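Local atomic coordinates of C3-degrading proteinase (CppA protein) (Streptococcus pneumoniae, PDB entry 3E0R), a protein that probably degrades complement component C3 as a proteinase, and has two regions of the glyoxalase clan. Residues G70-A75 against E115-L120; R76-V81 against S154-L159. One frame throughout, in Å; residues are numbered along the deposited sequence.

Contact 1: G70-A75 against E115-L120; sequences GRKKLA and EDDLIL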
# COMPACT_ATOMS: atom_id res chain seq x y z
N GLY A 70 -3.69 -0.94 18.52
CA GLY A 70 -3.56 0.49 18.33
C GLY A 70 -3.35 0.79 16.87
O GLY A 70 -3.72 0.02 16.01
N ARG A 71 -2.76 1.95 16.63
CA ARG A 71 -2.56 2.42 15.28
C ARG A 71 -1.60 1.47 14.58
O ARG A 71 -0.65 0.91 15.21
CB ARG A 71 -2.05 3.86 15.28
CG ARG A 71 -3.15 4.86 15.22
CD ARG A 71 -2.65 6.29 15.27
NE ARG A 71 -3.78 7.21 15.21
CZ ARG A 71 -3.71 8.51 14.93
NH1 ARG A 71 -2.55 9.09 14.65
NH2 ARG A 71 -4.83 9.23 14.92
N LYS A 72 -1.85 1.29 13.29
CA LYS A 72 -0.94 0.46 12.47
C LYS A 72 0.04 1.40 11.84
O LYS A 72 -0.24 2.59 11.68
CB LYS A 72 -1.71 -0.30 11.38
CG LYS A 72 -2.70 -1.33 11.86
CD LYS A 72 -3.25 -2.15 10.66
CE LYS A 72 -2.45 -3.44 10.42
NZ LYS A 72 -2.85 -4.18 9.17
N LYS A 73 1.19 0.86 11.45
CA LYS A 73 2.19 1.63 10.66
C LYS A 73 1.52 2.17 9.37
O LYS A 73 1.72 3.30 8.98
CB LYS A 73 3.40 0.76 10.38
CG LYS A 73 4.15 0.32 11.62
CD LYS A 73 5.39 -0.52 11.24
CE LYS A 73 5.84 -1.46 12.37
NZ LYS A 73 7.13 -2.18 12.07
N LEU A 74 0.66 1.36 8.77
CA LEU A 74 -0.15 1.80 7.64
C LEU A 74 -1.35 2.49 8.23
O LEU A 74 -2.19 1.85 8.83
CB LEU A 74 -0.60 0.63 6.72
CG LEU A 74 -1.41 1.11 5.48
CD1 LEU A 74 -0.53 1.73 4.49
CD2 LEU A 74 -2.20 0.01 4.85
N ALA A 75 -1.40 3.80 8.09
CA ALA A 75 -2.55 4.60 8.47
C ALA A 75 -3.68 4.37 7.43
O ALA A 75 -4.74 3.89 7.80
CB ALA A 75 -2.15 6.10 8.61
N GLU A 115 -7.15 -7.69 7.19
CA GLU A 115 -6.15 -7.42 8.25
C GLU A 115 -6.34 -6.04 8.90
O GLU A 115 -5.46 -5.54 9.63
CB GLU A 115 -4.74 -7.56 7.71
CG GLU A 115 -4.48 -8.76 6.87
CD GLU A 115 -4.69 -10.06 7.56
OE1 GLU A 115 -4.49 -10.18 8.82
OE2 GLU A 115 -5.03 -10.99 6.82
N ASP A 116 -7.50 -5.46 8.56
CA ASP A 116 -8.02 -4.18 9.10
C ASP A 116 -7.20 -3.00 8.62
O ASP A 116 -7.05 -2.00 9.31
CB ASP A 116 -8.09 -4.16 10.63
CG ASP A 116 -8.88 -5.29 11.19
OD1 ASP A 116 -10.11 -5.34 10.91
OD2 ASP A 116 -8.27 -6.14 11.89
N ASP A 117 -6.66 -3.12 7.43
CA ASP A 117 -6.02 -2.02 6.78
C ASP A 117 -7.15 -1.22 6.16
O ASP A 117 -8.05 -1.77 5.54
CB ASP A 117 -5.06 -2.56 5.73
CG ASP A 117 -3.84 -3.26 6.36
OD1 ASP A 117 -3.31 -2.69 7.36
OD2 ASP A 117 -3.40 -4.36 5.84
N LEU A 118 -7.14 0.10 6.38
CA LEU A 118 -8.15 0.99 5.80
C LEU A 118 -7.68 1.46 4.45
O LEU A 118 -6.58 2.00 4.31
CB LEU A 118 -8.37 2.18 6.73
CG LEU A 118 -9.48 3.21 6.46
CD1 LEU A 118 -10.90 2.63 6.26
CD2 LEU A 118 -9.51 4.12 7.64
N ILE A 119 -8.53 1.23 3.44
CA ILE A 119 -8.23 1.54 2.04
C ILE A 119 -9.20 2.59 1.57
O ILE A 119 -10.39 2.46 1.83
CB ILE A 119 -8.32 0.29 1.08
CG1 ILE A 119 -7.23 -0.79 1.30
CG2 ILE A 119 -8.05 0.71 -0.37
CD1 ILE A 119 -6.96 -1.29 2.68
N LEU A 120 -8.68 3.64 0.95
CA LEU A 120 -9.47 4.65 0.28
C LEU A 120 -9.32 4.43 -1.20
O LEU A 120 -8.21 4.40 -1.70
CB LEU A 120 -8.98 6.07 0.65
CG LEU A 120 -9.61 7.27 -0.13
CD1 LEU A 120 -11.13 7.39 0.17
CD2 LEU A 120 -8.94 8.56 0.15
O HOH W 1 -1.38 -5.70 7.44
O HOH W 2 -4.80 0.73 8.12

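Contact 2: R76-V81 against S154-L159; sequences RLIVKV and SMELHL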
# COMPACT_ATOMS: atom_id res chain seq x y z
N ARG A 76 -3.41 4.65 6.16
CA ARG A 76 -4.35 4.34 5.06
C ARG A 76 -3.62 4.01 3.76
O ARG A 76 -2.65 4.66 3.46
CB ARG A 76 -5.26 5.53 4.77
CG ARG A 76 -6.51 5.67 5.62
CD ARG A 76 -7.58 6.49 4.89
NE ARG A 76 -7.05 7.80 4.52
CZ ARG A 76 -7.78 8.84 4.08
NH1 ARG A 76 -9.09 8.75 3.91
NH2 ARG A 76 -7.20 9.98 3.79
N LEU A 77 -4.10 3.04 2.99
CA LEU A 77 -3.70 2.84 1.60
C LEU A 77 -4.62 3.60 0.73
O LEU A 77 -5.83 3.47 0.86
CB LEU A 77 -3.80 1.36 1.20
CG LEU A 77 -3.02 0.89 -0.06
CD1 LEU A 77 -1.51 0.87 0.15
CD2 LEU A 77 -3.55 -0.51 -0.48
N ILE A 78 -4.06 4.36 -0.20
CA ILE A 78 -4.82 5.23 -1.11
C ILE A 78 -4.66 4.73 -2.53
O ILE A 78 -3.57 4.55 -3.04
CB ILE A 78 -4.42 6.70 -0.94
CG1 ILE A 78 -4.47 7.08 0.56
CG2 ILE A 78 -5.34 7.65 -1.78
CD1 ILE A 78 -3.93 8.42 0.83
N VAL A 79 -5.79 4.41 -3.14
CA VAL A 79 -5.83 3.85 -4.50
C VAL A 79 -6.53 4.87 -5.34
O VAL A 79 -7.71 5.09 -5.20
CB VAL A 79 -6.56 2.50 -4.51
CG1 VAL A 79 -6.57 1.91 -5.92
CG2 VAL A 79 -5.91 1.52 -3.47
N LYS A 80 -5.76 5.57 -6.15
CA LYS A 80 -6.29 6.59 -7.04
C LYS A 80 -6.57 5.93 -8.35
O LYS A 80 -5.64 5.52 -9.02
CB LYS A 80 -5.26 7.67 -7.27
CG LYS A 80 -5.68 8.76 -8.32
CD LYS A 80 -4.48 9.70 -8.59
CE LYS A 80 -4.91 10.98 -9.28
NZ LYS A 80 -6.17 10.72 -9.99
N VAL A 81 -7.85 5.82 -8.69
CA VAL A 81 -8.31 5.18 -9.91
C VAL A 81 -8.42 6.22 -11.04
O VAL A 81 -8.90 7.34 -10.84
CB VAL A 81 -9.65 4.48 -9.64
CG1 VAL A 81 -10.32 3.96 -10.93
CG2 VAL A 81 -9.45 3.37 -8.67
N SER A 154 -0.78 5.19 -3.27
CA SER A 154 0.04 5.97 -2.35
C SER A 154 -0.37 5.56 -0.96
O SER A 154 -1.21 4.64 -0.79
CB SER A 154 -0.12 7.47 -2.63
OG SER A 154 -1.44 7.90 -2.48
N MSE A 155 0.18 6.19 0.06
CA MSE A 155 -0.21 5.81 1.43
C MSE A 155 0.03 6.87 2.49
O MSE A 155 0.87 7.77 2.33
CB MSE A 155 0.57 4.55 1.80
CG MSE A 155 2.02 4.82 2.02
SE MSE A 155 3.05 3.25 1.70
CE MSE A 155 3.36 3.51 -0.23
N GLU A 156 -0.71 6.75 3.58
CA GLU A 156 -0.43 7.52 4.76
C GLU A 156 0.18 6.56 5.76
O GLU A 156 -0.32 5.44 5.92
CB GLU A 156 -1.69 8.14 5.31
CG GLU A 156 -2.17 9.30 4.51
CD GLU A 156 -3.66 9.53 4.58
OE1 GLU A 156 -4.36 8.91 5.41
OE2 GLU A 156 -4.12 10.37 3.80
N LEU A 157 1.28 6.96 6.41
CA LEU A 157 2.00 6.12 7.36
C LEU A 157 2.01 6.76 8.71
O LEU A 157 2.25 7.93 8.81
CB LEU A 157 3.42 5.89 6.88
CG LEU A 157 3.60 5.17 5.54
CD1 LEU A 157 5.04 4.87 5.29
CD2 LEU A 157 2.78 3.88 5.42
N HIS A 158 1.74 5.98 9.76
CA HIS A 158 1.77 6.44 11.12
C HIS A 158 3.20 6.33 11.67
O HIS A 158 3.81 5.25 11.70
CB HIS A 158 0.79 5.62 11.99
CG HIS A 158 -0.65 6.00 11.83
ND1 HIS A 158 -1.65 5.06 11.67
CD2 HIS A 158 -1.27 7.20 11.88
CE1 HIS A 158 -2.82 5.67 11.60
NE2 HIS A 158 -2.62 6.97 11.73
N LEU A 159 3.73 7.47 12.11
CA LEU A 159 5.14 7.57 12.55
C LEU A 159 5.22 8.23 13.93
O LEU A 159 4.74 9.36 14.10
CB LEU A 159 6.00 8.33 11.53
CG LEU A 159 7.54 8.29 11.65
CD1 LEU A 159 8.14 6.90 11.31
CD2 LEU A 159 8.22 9.36 10.78

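Contact 1: G70-A75 against E115-L120
Lys72 reaches Asp117 by a side chain whose CG lies anti to the carbonyl carbon (chi1 -64°) and whose later course bends at chi3 (93°). The bend carries NZ in among the acceptors of residues 115-117. Asp117 also holds CG anti to its carbonyl carbon, and this brings its carboxylate toward Lys72. The two side chains cross at about a right angle.

Lys72 NZ and Asp117 OD1 form a salt bridge modelled at 2.4 Å, so short that the exact length is doubtful. The ammonium also gives a hydrogen bond to the backbone: Lys72 NZ lies 3.0 Å from Glu115 O, well above that carbonyl plane. Water 1 accepts a further bond from Lys72 NZ at 2.7 Å and donates one to Asp117 OD2 at 2.9 Å. It thereby joins the ammonium to the second carboxylate oxygen. Trp194 O takes a weak hydrogen bond from the same ammonium.

Beside this polar group, the CD2 methyl of Leu74 lies across Asp117, 3.9 Å from its CB. Further along, water 2 links the backbones. It donates to Leu74 O at 2.9 Å and accepts from Leu118 N at 3.0 Å. Just before segment 115-120, Ser113 OG accepts from both Glu115 N and Asp117 N. The carboxylate of Glu115 turns elsewhere, to Asn19 and Asn24, while Asp116 pairs with Lys67.

The place is the splayed entrance to two parallel neighbours, strands 74-81 and 118-122, in a mixed sheet. Before direct strand pairing takes over, a lysine and bound water span the gap, within the N-terminal CppA region assigned to the glyoxalase clan.

Contact 2: R76-V81 against S154-L159
Strands 76-81 and 154-159 run antiparallel, with 163° between their directions and axes that approach to 4.6 Å. Arg76 and Glu156 form a hydrogen-bonded pair, and so do Ile78 and Ser154. Leu77 and Met155 form the non-hydrogen-bonded pair between them. Glu156 N meets Arg76 O at 2.9 Å. The return bond, Arg76 N to Glu156 O, is longer at 3.2 Å. Ile78 and Ser154 exchange two bonds, N to O each way. Met155 CA adds a CA-H...O contact to Arg76 O at 3.4 Å.

The pairing joins the N-terminal and C-terminal CppA family regions, both of the glyoxalase clan, in one mixed sheet. Strand 74-81 is an interior strand of it. Strand 118-122 runs parallel on its other edge, and strand 176-180 lies beyond strand 151-159.

Arg76 and Glu156 point the same way from the sheet and lie side by side. The guanidinium grips the carboxylate side-on with two nitrogens, its plane turned 33° from that of the acid. Arg76 NH2 bonds to Glu156 OE2 at 3.1 Å, nearly straight at 171° and on the syn lone pair. Arg76 NE reaches Glu156 OE1 at 3.0 Å from above the carboxylate plane. The bend at chi3 of Arg76 turns the guanidinium edge to the acid. Arg76 NH1 has a salt bridge to Glu110, so this arginine serves two acids.

Ile78 shares that face. Its CD1 comes within 3.6 Å of Glu156 OE2, and its CB lies 3.6 Å from Ser154 OG. The buried Leu77 and selenomethionine Met155 occupy the other face, where Met155 also packs on Leu74 and Leu77 CD1 approaches Ser154 O.

Overall arrangement
Both contacts use strand 74-81 and belong to the same mixed sheet. Contact 1 lies at its beginning and faces strand 118-122; contact 2 follows directly and faces strand 151-159 on the other edge. Their centres are about 9 Å apart. Contact 2 lies nearer the centre of the chain. Three of its touching residues are buried and none is exposed, while contact 1 includes the exposed Asp116. Both have a salt bridge: a lysine one among loop carbonyls and water in contact 1, an Arg-Glu one on the sheet face in contact 2. Direct backbone pairing belongs to contact 2. They touch at Lys73 O and His158 N, 2.8 Å apart, a probable hydrogen bond.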